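Local coordinates for glycoside hydrolase (Streptococcus pneumoniae serotype 4, PDB 6ORH), which probably hydrolyses alpha-L-fucosyl linkages in host-derived glycans, as an alpha-L-fucosidase of glycoside hydrolase family 29, at residues R57-V62 against L71-K76; L107-A112 against M118-Y123. The protein carries 2 engineered substitutions. One frame throughout, in Å; residues are numbered along the deposited sequence. Where two conformers were deposited one is given.

Contact 1: residues R57-V62 against L71-K76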
ATOM      1  N   ARG A  57      21.099  26.951  16.635  1.00 13.47           N
ATOM      2  CA  ARG A  57      21.952  26.837  15.458  1.00 14.36           C
ATOM      3  C   ARG A  57      22.299  25.366  15.193  1.00 13.14           C
ATOM      4  O   ARG A  57      22.412  24.982  14.026  1.00 14.60           O
ATOM      5  CB  ARG A  57      23.201  27.738  15.572  1.00 14.69           C
ATOM      6  CG  ARG A  57      24.008  27.803  14.277  1.00 16.73           C
ATOM      7  CD  ARG A  57      25.264  28.656  14.479  1.00 17.98           C
ATOM      8  NE  ARG A  57      25.999  28.820  13.220  1.00 18.77           N
ATOM      9  CZ  ARG A  57      26.876  27.957  12.704  1.00 19.65           C
ATOM     10  NH1 ARG A  57      27.164  26.832  13.331  1.00 19.34           N
ATOM     11  NH2 ARG A  57      27.471  28.238  11.552  1.00 22.08           N
ATOM     12  N   GLU A  58      22.478  24.559  16.249  1.00 13.87           N
ATOM     13  CA  GLU A  58      22.753  23.138  16.060  1.00 14.05           C
ATOM     14  C   GLU A  58      21.537  22.434  15.464  1.00 14.13           C
ATOM     15  O   GLU A  58      21.705  21.515  14.678  1.00 14.42           O
ATOM     16  CB  GLU A  58      23.161  22.443  17.363  1.00 16.12           C
ATOM     17  CG  GLU A  58      24.613  22.758  17.693  1.00 17.99           C
ATOM     18  CD  GLU A  58      25.537  22.220  16.618  1.00 16.21           C
ATOM     19  OE1 GLU A  58      25.729  20.981  16.595  1.00 18.04           O
ATOM     20  OE2 GLU A  58      26.052  23.027  15.797  1.00 16.91           O
ATOM     21  N   TRP A  59      20.317  22.869  15.839  1.00 14.23           N
ATOM     22  CA  TRP A  59      19.142  22.253  15.233  1.00 13.20           C
ATOM     23  C   TRP A  59      19.194  22.514  13.733  1.00 13.99           C
ATOM     24  O   TRP A  59      19.050  21.597  12.921  1.00 12.67           O
ATOM     25  CB  TRP A  59      17.838  22.842  15.781  1.00 13.21           C
ATOM     26  CG  TRP A  59      17.627  22.777  17.265  1.00 13.62           C
ATOM     27  CD1 TRP A  59      18.378  22.133  18.217  1.00 14.31           C
ATOM     28  CD2 TRP A  59      16.544  23.422  17.956  1.00 13.07           C
ATOM     29  NE1 TRP A  59      17.818  22.350  19.456  1.00 14.14           N
ATOM     30  CE2 TRP A  59      16.693  23.135  19.322  1.00 13.94           C
ATOM     31  CE3 TRP A  59      15.448  24.215  17.543  1.00 13.53           C
ATOM     32  CZ2 TRP A  59      15.795  23.619  20.277  1.00 13.25           C
ATOM     33  CZ3 TRP A  59      14.554  24.676  18.488  1.00 13.10           C
ATOM     34  CH2 TRP A  59      14.737  24.404  19.849  1.00 13.88           C
ATOM     35  N   VAL A  60      19.393  23.795  13.367  1.00 13.20           N
ATOM     36  CA  VAL A  60      19.382  24.147  11.957  1.00 13.53           C
ATOM     37  C   VAL A  60      20.554  23.501  11.210  1.00 14.83           C
ATOM     38  O   VAL A  60      20.353  22.987  10.102  1.00 14.27           O
ATOM     39  CB  VAL A  60      19.364  25.676  11.774  1.00 13.84           C
ATOM     40  CG1 VAL A  60      19.504  26.054  10.294  1.00 14.01           C
ATOM     41  CG2 VAL A  60      18.111  26.286  12.399  1.00 13.36           C
ATOM     42  N   ARG A  61      21.768  23.527  11.801  1.00 14.74           N
ATOM     43  CA  ARG A  61      22.940  22.988  11.103  1.00 14.34           C
ATOM     44  C   ARG A  61      22.720  21.509  10.759  1.00 14.02           C
ATOM     45  O   ARG A  61      22.947  21.092   9.621  1.00 14.49           O
ATOM     46  CB  ARG A  61      24.210  23.158  11.951  1.00 14.19           C
ATOM     47  CG  ARG A  61      25.450  22.610  11.242  1.00 14.07           C
ATOM     48  CD  ARG A  61      26.692  22.723  12.128  1.00 14.67           C
ATOM     49  NE  ARG A  61      26.666  21.832  13.285  1.00 14.35           N
ATOM     50  CZ  ARG A  61      26.978  20.525  13.258  1.00 15.50           C
ATOM     51  NH1 ARG A  61      27.371  19.951  12.121  1.00 17.09           N
ATOM     52  NH2 ARG A  61      26.895  19.814  14.367  1.00 15.93           N
ATOM     53  N   VAL A  62      22.266  20.723  11.729  1.00 13.76           N
ATOM     54  CA  VAL A  62      22.092  19.293  11.522  1.00 14.62           C
ATOM     55  C   VAL A  62      20.999  19.070  10.479  1.00 15.26           C
ATOM     56  O   VAL A  62      21.165  18.267   9.563  1.00 15.44           O
ATOM     57  CB  VAL A  62      21.821  18.535  12.830  1.00 14.54           C
ATOM     58  CG1 VAL A  62      21.279  17.133  12.562  1.00 14.47           C
ATOM     59  CG2 VAL A  62      23.124  18.424  13.631  1.00 14.97           C
ATOM     60  N   LEU A  71      12.061  24.192   7.963  1.00 11.20           N
ATOM     61  CA  LEU A  71      11.931  23.882   9.383  1.00 10.87           C
ATOM     62  C   LEU A  71      10.646  24.550   9.876  1.00 11.53           C
ATOM     63  O   LEU A  71      10.557  25.792   9.836  1.00 11.24           O
ATOM     64  CB  LEU A  71      13.176  24.446  10.099  1.00 12.03           C
ATOM     65  CG  LEU A  71      13.327  24.194  11.604  1.00 12.23           C
ATOM     66  CD1 LEU A  71      14.688  24.689  12.082  1.00 13.28           C
ATOM     67  CD2 LEU A  71      12.220  24.843  12.459  1.00 12.39           C
ATOM     68  N   ILE A  72       9.671  23.712  10.291  1.00 10.32           N
ATOM     69  CA  ILE A  72       8.418  24.208  10.856  1.00 10.65           C
ATOM     70  C   ILE A  72       8.489  24.156  12.381  1.00 10.72           C
ATOM     71  O   ILE A  72       8.531  23.087  12.975  1.00 11.72           O
ATOM     72  CB  ILE A  72       7.210  23.446  10.279  1.00 11.21           C
ATOM     73  CG1 ILE A  72       7.262  23.437   8.746  1.00 11.98           C
ATOM     74  CG2 ILE A  72       5.903  24.068  10.783  1.00 11.22           C
ATOM     75  CD1 ILE A  72       6.074  22.755   8.080  1.00 13.44           C
ATOM     76  N   LEU A  73       8.487  25.344  13.011  1.00 10.41           N
ATOM     77  CA  LEU A  73       8.675  25.455  14.451  1.00 10.82           C
ATOM     78  C   LEU A  73       7.326  25.641  15.140  1.00 10.83           C
ATOM     79  O   LEU A  73       6.580  26.598  14.867  1.00 11.36           O
ATOM     80  CB  LEU A  73       9.533  26.712  14.712  1.00 12.07           C
ATOM     81  CG  LEU A  73       9.848  26.968  16.192  1.00 12.11           C
ATOM     82  CD1 LEU A  73      10.697  25.815  16.762  1.00 13.10           C
ATOM     83  CD2 LEU A  73      10.650  28.277  16.319  1.00 12.98           C
ATOM     84  N   VAL A  74       7.076  24.787  16.149  1.00 10.63           N
ATOM     85  CA  VAL A  74       5.972  25.048  17.064  1.00 11.30           C
ATOM     86  C   VAL A  74       6.327  26.245  17.945  1.00 11.88           C
ATOM     87  O   VAL A  74       7.324  26.205  18.673  1.00 13.10           O
ATOM     88  CB  VAL A  74       5.674  23.799  17.907  1.00 11.60           C
ATOM     89  CG1 VAL A  74       4.681  24.107  19.041  1.00 11.81           C
ATOM     90  CG2 VAL A  74       5.139  22.697  17.000  1.00 11.65           C
ATOM     91  N   VAL A  75       5.509  27.300  17.883  1.00 11.71           N
ATOM     92  CA  VAL A  75       5.736  28.434  18.779  1.00 12.64           C
ATOM     93  C   VAL A  75       4.627  28.547  19.818  1.00 12.77           C
ATOM     94  O   VAL A  75       4.759  29.325  20.772  1.00 12.86           O
ATOM     95  CB  VAL A  75       5.956  29.769  18.045  1.00 13.37           C
ATOM     96  CG1 VAL A  75       7.148  29.675  17.108  1.00 14.10           C
ATOM     97  CG2 VAL A  75       4.718  30.255  17.327  1.00 14.52           C
ATOM     98  N   LYS A  76       3.535  27.809  19.613  1.00 12.10           N
ATOM     99  CA  LYS A  76       2.509  27.672  20.636  1.00 12.22           C
ATOM    100  C   LYS A  76       1.762  26.372  20.375  1.00 13.16           C
ATOM    101  O   LYS A  76       1.133  26.223  19.318  1.00 13.88           O
ATOM    102  CB  LYS A  76       1.493  28.819  20.599  1.00 12.00           C
ATOM    103  CG  LYS A  76       0.578  28.848  21.828  1.00 12.53           C
ATOM    104  CD  LYS A  76      -0.661  29.715  21.615  1.00 12.23           C
ATOM    105  CE  LYS A  76      -1.665  29.042  20.691  1.00 12.28           C
ATOM    106  NZ  LYS A  76      -2.938  29.806  20.596  1.00 12.74           N
TER

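Contact 2: residues L107-A112 against M118-Y123. With FUC (alpha-L-fucopyranose), chain C.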
ATOM      1  N   LEU A 107      13.141  33.911  17.423  1.00 14.05           N
ATOM      2  CA  LEU A 107      14.292  34.675  16.959  1.00 14.90           C
ATOM      3  C   LEU A 107      15.526  33.780  16.839  1.00 14.02           C
ATOM      4  O   LEU A 107      16.237  33.858  15.828  1.00 14.00           O
ATOM      5  CB  LEU A 107      14.568  35.812  17.951  1.00 15.88           C
ATOM      6  CG  LEU A 107      15.728  36.724  17.545  1.00 17.09           C
ATOM      7  CD1 LEU A 107      15.397  37.461  16.259  1.00 19.50           C
ATOM      8  CD2 LEU A 107      16.002  37.732  18.660  1.00 19.35           C
ATOM      9  N   GLU A 108      15.823  32.967  17.865  1.00 13.26           N
ATOM     10  CA  GLU A 108      17.034  32.147  17.838  1.00 13.86           C
ATOM     11  C   GLU A 108      17.021  31.209  16.629  1.00 14.66           C
ATOM     12  O   GLU A 108      18.021  31.111  15.912  1.00 13.51           O
ATOM     13  CB  GLU A 108      17.254  31.372  19.134  1.00 14.37           C
ATOM     14  CG  GLU A 108      17.448  32.316  20.313  1.00 15.24           C
ATOM     15  CD  GLU A 108      17.968  31.646  21.563  1.00 18.06           C
ATOM     16  OE1 GLU A 108      18.204  30.429  21.549  1.00 17.24           O
ATOM     17  OE2 GLU A 108      18.120  32.374  22.590  1.00 18.81           O
ATOM     18  N   VAL A 109      15.866  30.571  16.378  1.00 13.41           N
ATOM     19  CA  VAL A 109      15.767  29.670  15.231  1.00 13.40           C
ATOM     20  C   VAL A 109      15.893  30.468  13.932  1.00 13.69           C
ATOM     21  O   VAL A 109      16.540  29.996  12.999  1.00 14.62           O
ATOM     22  CB  VAL A 109      14.476  28.817  15.285  1.00 12.63           C
ATOM     23  CG1 VAL A 109      14.336  27.961  14.020  1.00 13.23           C
ATOM     24  CG2 VAL A 109      14.492  27.897  16.503  1.00 13.64           C
ATOM     25  N   SER A 110      15.227  31.632  13.869  1.00 13.82           N
ATOM     26  CA  SER A 110      15.197  32.446  12.664  1.00 13.33           C
ATOM     27  C   SER A 110      16.602  32.931  12.306  1.00 14.66           C
ATOM     28  O   SER A 110      16.936  32.944  11.128  1.00 15.10           O
ATOM     29  CB  SER A 110      14.254  33.625  12.830  1.00 13.43           C
ATOM     30  OG  SER A 110      12.900  33.168  12.904  1.00 13.81           O
ATOM     31  N   GLN A 111      17.398  33.290  13.320  1.00 15.11           N
ATOM     32  CA  GLN A 111      18.760  33.759  13.042  1.00 16.48           C
ATOM     33  C   GLN A 111      19.560  32.650  12.369  1.00 15.34           C
ATOM     34  O   GLN A 111      20.243  32.904  11.356  1.00 15.91           O
ATOM     35  CB  GLN A 111      19.459  34.152  14.339  1.00 18.20           C
ATOM     36  CG  GLN A 111      18.939  35.471  14.872  1.00 20.56           C
ATOM     37  CD  GLN A 111      19.407  35.746  16.278  1.00 25.44           C
ATOM     38  OE1 GLN A 111      19.743  34.834  17.039  1.00 28.88           O
ATOM     39  NE2 GLN A 111      19.417  37.021  16.633  1.00 26.91           N
ATOM     40  N   ALA A 112      19.487  31.444  12.963  1.00 15.01           N
ATOM     41  CA  ALA A 112      20.179  30.280  12.404  1.00 13.81           C
ATOM     42  C   ALA A 112      19.640  29.906  11.017  1.00 13.72           C
ATOM     43  O   ALA A 112      20.396  29.642  10.083  1.00 14.09           O
ATOM     44  CB  ALA A 112      20.121  29.131  13.384  1.00 14.48           C
ATOM     45  N   MET A 118      17.723  28.208   5.458  1.00 13.45           N
ATOM     46  CA  MET A 118      16.735  27.190   5.787  1.00 12.86           C
ATOM     47  C   MET A 118      15.365  27.862   5.796  1.00 12.51           C
ATOM     48  O   MET A 118      15.135  28.786   6.572  1.00 13.59           O
ATOM     49  CB  MET A 118      17.001  26.624   7.186  1.00 13.43           C
ATOM     50  CG  MET A 118      15.938  25.644   7.665  1.00 14.36           C
ATOM     51  SD  MET A 118      15.894  24.093   6.814  1.00 16.17           S
ATOM     52  CE  MET A 118      17.341  23.283   7.506  1.00 15.92           C
ATOM     53  N   ASP A 119      14.476  27.465   4.871  1.00 12.78           N
ATOM     54  CA  ASP A 119      13.144  28.057   4.886  1.00 13.37           C
ATOM     55  C   ASP A 119      12.434  27.749   6.199  1.00 13.12           C
ATOM     56  O   ASP A 119      12.722  26.732   6.856  1.00 13.66           O
ATOM     57  CB  ASP A 119      12.309  27.578   3.702  1.00 13.83           C
ATOM     58  CG  ASP A 119      12.808  28.139   2.375  1.00 16.39           C
ATOM     59  OD1 ASP A 119      13.594  29.106   2.344  1.00 17.66           O
ATOM     60  OD2 ASP A 119      12.398  27.594   1.365  1.00 21.12           O
ATOM     61  N   MET A 120      11.523  28.663   6.595  0.50 12.05           N
ATOM     62  CA  MET A 120      10.857  28.614   7.897  0.50 11.67           C
ATOM     63  C   MET A 120       9.348  28.390   7.753  0.50 11.88           C
ATOM     64  O   MET A 120       8.710  28.909   6.832  0.50 12.46           O
ATOM     65  CB  MET A 120      11.117  29.912   8.683  0.50 11.50           C
ATOM     66  CG  MET A 120      12.518  29.996   9.312  0.50 11.40           C
ATOM     67  SD  MET A 120      12.745  28.792  10.642  0.50 11.00           S
ATOM     68  CE  MET A 120      11.727  29.443  11.973  0.50 11.53           C
ATOM     69  N   GLY A 121       8.789  27.581   8.671  1.00 11.90           N
ATOM     70  CA  GLY A 121       7.355  27.516   8.905  1.00 11.70           C
ATOM     71  C   GLY A 121       7.064  27.786  10.367  1.00 11.93           C
ATOM     72  O   GLY A 121       7.975  27.696  11.209  1.00 12.12           O
ATOM     73  N   VAL A 122       5.813  28.151  10.640  1.00 11.54           N
ATOM     74  CA  VAL A 122       5.441  28.445  12.012  1.00 11.82           C
ATOM     75  C   VAL A 122       4.118  27.767  12.323  1.00 11.13           C
ATOM     76  O   VAL A 122       3.160  27.850  11.535  1.00 12.33           O
ATOM     77  CB  VAL A 122       5.376  29.964  12.281  1.00 12.24           C
ATOM     78  CG1 VAL A 122       4.364  30.678  11.391  1.00 13.58           C
ATOM     79  CG2 VAL A 122       5.020  30.203  13.754  1.00 12.62           C
ATOM     80  N   TYR A 123       4.091  27.084  13.473  1.00 11.85           N
ATOM     81  CA  TYR A 123       2.909  26.353  13.946  1.00 11.52           C
ATOM     82  C   TYR A 123       2.381  27.105  15.157  1.00 12.02           C
ATOM     83  O   TYR A 123       3.094  27.257  16.154  1.00 11.50           O
ATOM     84  CB  TYR A 123       3.314  24.907  14.261  1.00 11.98           C
ATOM     85  CG  TYR A 123       2.356  23.990  15.010  1.00 11.92           C
ATOM     86  CD1 TYR A 123       1.842  24.333  16.257  1.00 12.37           C
ATOM     87  CD2 TYR A 123       2.171  22.688  14.550  1.00 12.83           C
ATOM     88  CE1 TYR A 123       1.000  23.456  16.929  1.00 11.83           C
ATOM     89  CE2 TYR A 123       1.376  21.785  15.238  1.00 12.99           C
ATOM     90  CZ  TYR A 123       0.793  22.174  16.437  1.00 12.82           C
ATOM     91  OH  TYR A 123       0.047  21.286  17.178  1.00 13.03           O
TER
HETATM   92  C1  FUC C   4      -2.020  16.739  16.344  1.00 13.43           C
HETATM   93  C2  FUC C   4      -1.594  17.393  17.648  1.00 13.78           C
HETATM   94  C3  FUC C   4      -0.254  16.787  18.050  1.00 13.44           C
HETATM   95  C4  FUC C   4       0.814  17.151  17.013  1.00 13.31           C
HETATM   96  C5  FUC C   4       0.335  16.626  15.637  1.00 12.79           C
HETATM   97  C6  FUC C   4       1.230  17.090  14.503  1.00 12.17           C
HETATM   98  O2  FUC C   4      -2.599  17.078  18.628  1.00 13.99           O
HETATM   99  O3  FUC C   4       0.114  17.290  19.347  1.00 13.86           O
HETATM  100  O4  FUC C   4       1.003  18.594  17.023  1.00 13.59           O
HETATM  101  O5  FUC C   4      -1.052  17.052  15.328  1.00 13.18           O

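Contact 1: residues R57-V62 against L71-K76
The indole of W59 meets L73 obliquely: CZ3, on the six-membered ring, lies 4.4 Å from L73 CD1, a loose van der Waals touch. Outside the two segments, W59 stacks on F304 and gives its NE1 to G302 O, so the polar edge of the indole is satisfied and its rotation fixed. A second flat group of the helix, the guanidinium of R61, lies far from the strand segment. V62 CG2 rests over the rim of one of its faces, 4.1 Å above the plane, and the E58 carboxylate sits at its edge. R61 grips that carboxylate side-on: NE reaches E58 OE2 at 2.8 Å and NH2 reaches E58 OE1 at 2.8 Å. The NE bond is almost straight (175°). At the third nitrogen, NH1 forms a salt bridge with E65.

Closer packing comes from V60 and L71, which cross at about a right angle. V60 CG2, the methyl beside the backbone N, comes within 3.8 Å of L71 CD1; this is also where the backbones run nearest, with V60 CA 7.9 Å from L71 CA. The first bond of the L73 side chain does not aim at the helix, but its end comes nearer, and with chi2 at 63° CD1 is brought within touch of the tryptophan ring. Helix 56-65 thus covers the outer face of strand 70-74, the second strand of a beta-alpha-beta crossover that starts from 23-27 in the TIM barrel. I27 of that first strand touches W59, L71 and L73, and A112 and F116 of helix 105-116 also touch V60.

No hydrogen bond joins the two segments. Between them the contact is apolar packing of buried side chains, while the charged pair serves the helix itself, bridging one turn on a side that does not touch segment 71-76.

Contact 2: residues L107-A112 against M118-Y123
V109 and M120 bring together the helix and strand of a beta-alpha-beta unit of the TIM barrel: strand 70-74 leads through helix 105-116 into strand 119-124, which runs parallel beside it. The backbones come nearest at S110 and M120, whose CA atoms lie 7.5 Å apart.

Apolar packing carries the contact. M120 leaves the strand toward the helix with its chain bent at both chi2 (-68°) and chi3 (-72°), which curls the thioether end against V109. There M120 CE lies 3.6 Å from V109 CG1, and M120 SD is 3.8 Å from the same methyl. The M120 side chain adopts two conformations, and the distances and torsions given here belong to one of them. V109 CG1 is the branch anti to the backbone N (chi1 176°); the valine as a whole is also pressed by L71 and L73 of the neighbouring strand and by W59 of helix 56-65. L106 and A113 of the same helix extend the seat for M120.

Polar groups take part without bonding across the contact. S110 OG stands 4.0 Å from M120 CE, a plain van der Waals neighbour. Its hydrogen bonds go to L106 O, one helical turn back, and to G160 N, so a buried hydroxyl beside the methionine is satisfied from two directions in the chain.

Ligand binding occupies the other end of the strand segment. The Y123 ring lies edge-to-face with H28 and belongs to the glycan pocket, where the fucose is also hydrogen-bonded by H28, W39, H77, H78 and N171. At this sugar the tyrosine makes one hydrogen bond, with Y123 OH 2.9 Å from FUC O4.

Contacts 1 and 2 are both buried and follow one another along the chain as successive helix-to-strand packings of the same barrel, their centres about 6 Å apart. Strands 70-74 and 119-124 are parallel neighbours, joined by L71 N to D119 O and L71 O to G121 N, each probably a hydrogen bond of 2.8 Å. The two helices also meet, where A112 CB packs on R57 CA. Neither interface has a hydrogen bond across it, but contact 1 sets an indole and a valine against two leucines, whereas contact 2 lays a methionine thioether against a valine methyl and a serine hydroxyl. Only contact 2 includes a residue hydrogen-bonded to a fucose; the side chain of L73 in contact 1 is about 12 Å from a bound fucose.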